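Local coordinates for possible substrate binding protein of ABC transporter system (Rhodopseudomonas palustris, PDB 3N0X) that probably binds a branched-chain amino acid or related ligand in the periplasm and delivers it to an ABC-type transporter, at residues V178-Q190 against W209-M222. Residues are numbered along the deposited sequence; the frame is centred on the assembly and turned at random. Where two conformers were deposited one is given.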
loop_
_atom_site.group_PDB
_atom_site.type_symbol
_atom_site.label_atom_id
_atom_site.label_comp_id
_atom_site.label_asym_id
_atom_site.label_seq_id
_atom_site.Cartn_x
_atom_site.Cartn_y
_atom_site.Cartn_z
ATOM N N VAL A 178 22.065 7.312 2.080
ATOM C CA VAL A 178 22.475 8.545 2.754
ATOM C C VAL A 178 21.716 8.676 4.057
ATOM O O VAL A 178 20.679 8.036 4.254
ATOM C CB VAL A 178 22.241 9.785 1.845
ATOM C CG1 VAL A 178 23.022 9.623 0.534
ATOM C CG2 VAL A 178 20.761 10.013 1.579
ATOM N N PRO A 179 22.250 9.500 4.961
ATOM C CA PRO A 179 21.560 9.640 6.240
ATOM C C PRO A 179 20.094 10.021 6.073
ATOM O O PRO A 179 19.707 10.767 5.157
ATOM C CB PRO A 179 22.399 10.703 6.956
ATOM C CG PRO A 179 23.771 10.544 6.418
ATOM C CD PRO A 179 23.575 10.119 4.954
ATOM N N THR A 180 19.248 9.485 6.942
ATOM C CA THR A 180 17.805 9.691 6.849
ATOM C C THR A 180 17.412 11.156 6.805
ATOM O O THR A 180 16.422 11.501 6.192
ATOM C CB THR A 180 17.042 9.076 8.048
ATOM O OG1 THR A 180 17.672 9.493 9.270
ATOM C CG2 THR A 180 17.009 7.550 7.952
ATOM N N THR A 181 18.213 11.990 7.462
ATOM C CA THR A 181 18.017 13.420 7.599
ATOM C C THR A 181 18.616 14.288 6.488
ATOM O O THR A 181 18.715 15.516 6.624
ATOM C CB THR A 181 18.708 13.881 8.923
ATOM O OG1 THR A 181 20.099 13.480 8.910
ATOM C CG2 THR A 181 17.988 13.255 10.114
ATOM N N THR A 182 19.069 13.666 5.404
ATOM C CA THR A 182 19.748 14.408 4.335
ATOM C C THR A 182 18.758 15.383 3.679
ATOM O O THR A 182 17.611 15.026 3.421
ATOM C CB THR A 182 20.319 13.432 3.274
ATOM O OG1 THR A 182 21.359 12.628 3.863
ATOM C CG2 THR A 182 20.901 14.208 2.083
ATOM N N THR A 183 19.216 16.606 3.484
ATOM C CA THR A 183 18.454 17.618 2.755
ATOM C C THR A 183 19.247 18.268 1.618
ATOM O O THR A 183 18.649 18.959 0.782
ATOM C CB THR A 183 17.980 18.750 3.692
ATOM O OG1 THR A 183 19.119 19.325 4.322
ATOM C CG2 THR A 183 16.991 18.204 4.743
ATOM N N ASP A 184 20.568 18.081 1.602
ATOM C CA ASP A 184 21.414 18.572 0.528
ATOM C C ASP A 184 21.907 17.370 -0.260
ATOM O O ASP A 184 22.693 16.577 0.260
ATOM C CB ASP A 184 22.612 19.339 1.064
ATOM C CG ASP A 184 23.441 20.008 -0.036
ATOM O OD1 ASP A 184 23.617 19.447 -1.143
ATOM O OD2 ASP A 184 23.958 21.123 0.216
ATOM N N PHE A 185 21.464 17.288 -1.508
ATOM C CA PHE A 185 21.736 16.116 -2.378
ATOM C C PHE A 185 22.797 16.369 -3.416
ATOM O O PHE A 185 22.957 15.568 -4.339
ATOM C CB PHE A 185 20.443 15.631 -3.032
ATOM C CG PHE A 185 19.470 15.097 -2.050
ATOM C CD1 PHE A 185 18.586 15.966 -1.389
ATOM C CD2 PHE A 185 19.467 13.749 -1.696
ATOM C CE1 PHE A 185 17.706 15.501 -0.441
ATOM C CE2 PHE A 185 18.573 13.292 -0.744
ATOM C CZ PHE A 185 17.703 14.166 -0.107
ATOM N N THR A 186 23.548 17.474 -3.279
ATOM C CA THR A 186 24.534 17.845 -4.283
ATOM C C THR A 186 25.570 16.748 -4.501
ATOM O O THR A 186 25.814 16.302 -5.633
ATOM C CB THR A 186 25.233 19.197 -3.899
ATOM O OG1 THR A 186 24.217 20.201 -3.730
ATOM C CG2 THR A 186 26.228 19.605 -4.981
ATOM N N ALA A 187 26.168 16.284 -3.418
ATOM C CA ALA A 187 27.250 15.305 -3.518
ATOM C C ALA A 187 26.764 13.943 -4.017
ATOM O O ALA A 187 27.345 13.360 -4.948
ATOM C CB ALA A 187 27.958 15.155 -2.153
ATOM N N VAL A 188 25.716 13.437 -3.381
ATOM C CA VAL A 188 25.163 12.132 -3.777
ATOM C C VAL A 188 24.601 12.195 -5.225
ATOM O O VAL A 188 24.739 11.240 -5.984
ATOM C CB VAL A 188 24.135 11.567 -2.769
ATOM C CG1 VAL A 188 22.843 12.335 -2.746
ATOM C CG2 VAL A 188 23.798 10.075 -3.100
ATOM N N GLY A 189 23.988 13.329 -5.580
ATOM C CA GLY A 189 23.432 13.543 -6.916
ATOM C C GLY A 189 24.521 13.398 -7.958
ATOM O O GLY A 189 24.340 12.705 -8.958
ATOM N N GLN A 190 25.653 14.048 -7.722
ATOM C CA GLN A 190 26.777 13.950 -8.642
ATOM C C GLN A 190 27.323 12.520 -8.754
ATOM O O GLN A 190 27.647 12.070 -9.857
ATOM C CB GLN A 190 27.876 14.972 -8.331
ATOM C CG GLN A 190 28.794 15.159 -9.529
ATOM C CD GLN A 190 28.088 15.766 -10.747
ATOM O OE1 GLN A 190 27.377 16.761 -10.643
ATOM N NE2 GLN A 190 28.268 15.132 -11.910
ATOM N N TRP A 209 12.004 6.911 -0.663
ATOM C CA TRP A 209 12.181 7.924 0.385
ATOM C C TRP A 209 10.902 8.007 1.231
ATOM O O TRP A 209 9.795 8.001 0.692
ATOM C CB TRP A 209 12.481 9.295 -0.236
ATOM C CG TRP A 209 13.226 10.215 0.656
ATOM C CD1 TRP A 209 12.707 11.151 1.514
ATOM C CD2 TRP A 209 14.650 10.295 0.802
ATOM N NE1 TRP A 209 13.722 11.823 2.153
ATOM C CE2 TRP A 209 14.927 11.322 1.742
ATOM C CE3 TRP A 209 15.724 9.632 0.201
ATOM C CZ2 TRP A 209 16.214 11.652 2.113
ATOM C CZ3 TRP A 209 16.989 9.973 0.553
ATOM C CH2 TRP A 209 17.241 10.970 1.520
ATOM N N ALA A 210 11.070 8.149 2.535
ATOM C CA ALA A 210 9.938 8.364 3.452
ATOM C C ALA A 210 10.195 9.651 4.222
ATOM O O ALA A 210 11.301 9.933 4.626
ATOM C CB ALA A 210 9.784 7.164 4.416
ATOM N N GLY A 211 9.158 10.463 4.418
ATOM C CA GLY A 211 9.302 11.705 5.174
ATOM C C GLY A 211 9.748 12.847 4.289
ATOM O O GLY A 211 9.725 12.742 3.060
ATOM N N GLY A 212 10.164 13.939 4.903
ATOM C CA GLY A 212 10.590 15.111 4.149
ATOM C C GLY A 212 11.986 14.946 3.598
ATOM O O GLY A 212 12.641 13.896 3.810
ATOM N N GLY A 213 12.447 16.004 2.935
ATOM C CA GLY A 213 13.774 16.074 2.317
ATOM C C GLY A 213 13.683 16.388 0.828
ATOM O O GLY A 213 14.589 16.981 0.263
ATOM N N ASP A 214 12.588 15.960 0.205
ATOM C CA ASP A 214 12.303 16.223 -1.211
ATOM C C ASP A 214 13.464 15.900 -2.172
ATOM O O ASP A 214 13.860 16.723 -3.010
ATOM C CB ASP A 214 11.835 17.675 -1.388
ATOM C CG ASP A 214 10.965 17.864 -2.616
ATOM O OD1 ASP A 214 10.614 16.865 -3.303
ATOM O OD2 ASP A 214 10.636 19.035 -2.893
ATOM N N PRO A 215 13.988 14.649 -2.104
ATOM C CA PRO A 215 15.061 14.292 -3.050
ATOM C C PRO A 215 14.666 14.428 -4.556
ATOM O O PRO A 215 15.504 14.797 -5.347
ATOM C CB PRO A 215 15.366 12.810 -2.722
ATOM C CG PRO A 215 14.175 12.329 -2.130
ATOM C CD PRO A 215 13.535 13.476 -1.349
ATOM N N LEU A 216 13.423 14.172 -4.926
ATOM C CA LEU A 216 13.073 14.204 -6.371
ATOM C C LEU A 216 13.185 15.609 -6.950
ATOM O O LEU A 216 13.760 15.798 -8.033
ATOM C CB LEU A 216 11.693 13.597 -6.639
ATOM C CG LEU A 216 11.582 12.054 -6.809
ATOM C CD1 LEU A 216 12.467 11.522 -7.944
ATOM C CD2 LEU A 216 11.893 11.323 -5.533
ATOM N N THR A 217 12.665 16.598 -6.217
ATOM C CA THR A 217 12.763 17.997 -6.629
ATOM C C THR A 217 14.203 18.479 -6.675
ATOM O O THR A 217 14.618 19.152 -7.610
ATOM C CB THR A 217 12.034 18.933 -5.610
ATOM O OG1 THR A 217 10.680 18.512 -5.470
ATOM C CG2 THR A 217 12.104 20.364 -6.076
ATOM N N LYS A 218 14.962 18.159 -5.632
ATOM C CA LYS A 218 16.338 18.560 -5.542
ATOM C C LYS A 218 17.248 17.922 -6.577
ATOM O O LYS A 218 18.143 18.573 -7.114
ATOM C CB LYS A 218 16.858 18.359 -4.113
ATOM C CG LYS A 218 16.137 19.309 -3.125
ATOM C CD LYS A 218 16.463 18.992 -1.694
ATOM C CE LYS A 218 15.840 20.042 -0.728
ATOM N NZ LYS A 218 15.767 19.492 0.657
ATOM N N LEU A 219 16.987 16.669 -6.926
ATOM C CA LEU A 219 17.731 16.052 -8.026
ATOM C C LEU A 219 17.307 16.679 -9.378
ATOM O O LEU A 219 18.172 16.947 -10.214
ATOM C CB LEU A 219 17.505 14.531 -8.086
ATOM C CG LEU A 219 18.165 13.729 -6.975
ATOM C CD1 LEU A 219 17.659 12.285 -6.991
ATOM C CD2 LEU A 219 19.696 13.831 -7.078
ATOM N N GLN A 220 16.003 16.870 -9.566
ATOM C CA GLN A 220 15.479 17.509 -10.792
ATOM C C GLN A 220 16.089 18.910 -10.985
ATOM O O GLN A 220 16.390 19.313 -12.126
ATOM C CB GLN A 220 13.942 17.572 -10.759
ATOM C CG GLN A 220 13.265 18.101 -12.037
ATOM C CD GLN A 220 13.282 17.104 -13.192
ATOM O OE1 GLN A 220 14.339 16.606 -13.585
ATOM N NE2 GLN A 220 12.103 16.818 -13.745
ATOM N N ASP A 221 16.303 19.643 -9.885
ATOM C CA ASP A 221 16.900 20.974 -9.958
ATOM C C ASP A 221 18.336 20.916 -10.503
ATOM O O ASP A 221 18.843 21.904 -11.047
ATOM C CB ASP A 221 16.926 21.689 -8.570
ATOM C CG ASP A 221 15.551 22.120 -8.072
ATOM O OD1 ASP A 221 14.645 22.337 -8.890
ATOM O OD2 ASP A 221 15.391 22.236 -6.822
HETATM N N MSE A 222 19.008 19.772 -10.351
HETATM C CA MSE A 222 20.369 19.587 -10.877
HETATM C C MSE A 222 20.398 19.182 -12.363
HETATM O O MSE A 222 21.459 18.996 -12.906
HETATM C CB MSE A 222 21.142 18.541 -10.052
HETATM C CG MSE A 222 21.340 18.981 -8.600
HETATM SE SE MSE A 222 21.933 17.499 -7.438
HETATM C CE MSE A 222 23.592 17.331 -8.053
#
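Phe185 turns an edge toward the face of Trp209 in an offset edge-to-face pair: the ring planes are inclined at 67°, and Phe185 CE2 comes 3.5 Å from Trp209 CH2. Pro215 serves both rings. Its CB lies 4.0 Å from the Phe185 centroid and 25° off the ring normal, a CH-pi contact, while Pro215 CG sits over the rim of one Trp209 face; Thr182 CG2 lies toward the rim of the Phe185 face opposite Pro215. Val178 CG2 meets the indole at its edge. Lys218 CD lies 3.7 Å from Phe185 CD1, and the chain, extended beyond CG, carries NZ to two carbonyls. Lys218 NZ donates hydrogen bonds to Thr183 O at 2.9 Å, in the carbonyl plane on a lone pair, and to Gly213 O at 2.8 Å, from above that carbonyl's plane. An alanine in place of Lys218 would probably leave both carbonyls without this shared donor and uncover the Phe185 edge. Selenomethionine Met222 bends at its end, bringing Met222 CE 3.4 Å from Thr186 O. In the second shell, Trp209 NE1 bonds Gly212 O almost in the indole plane, which probably helps hold the ring's rotation. Leu219 continues inward to Leu147 and Val207 of this alpha/beta lobe's parallel sheet. Apolar ring packing, its edge completed by lysine methylenes, is thus joined to an ammonium tying together one carbonyl from each loop.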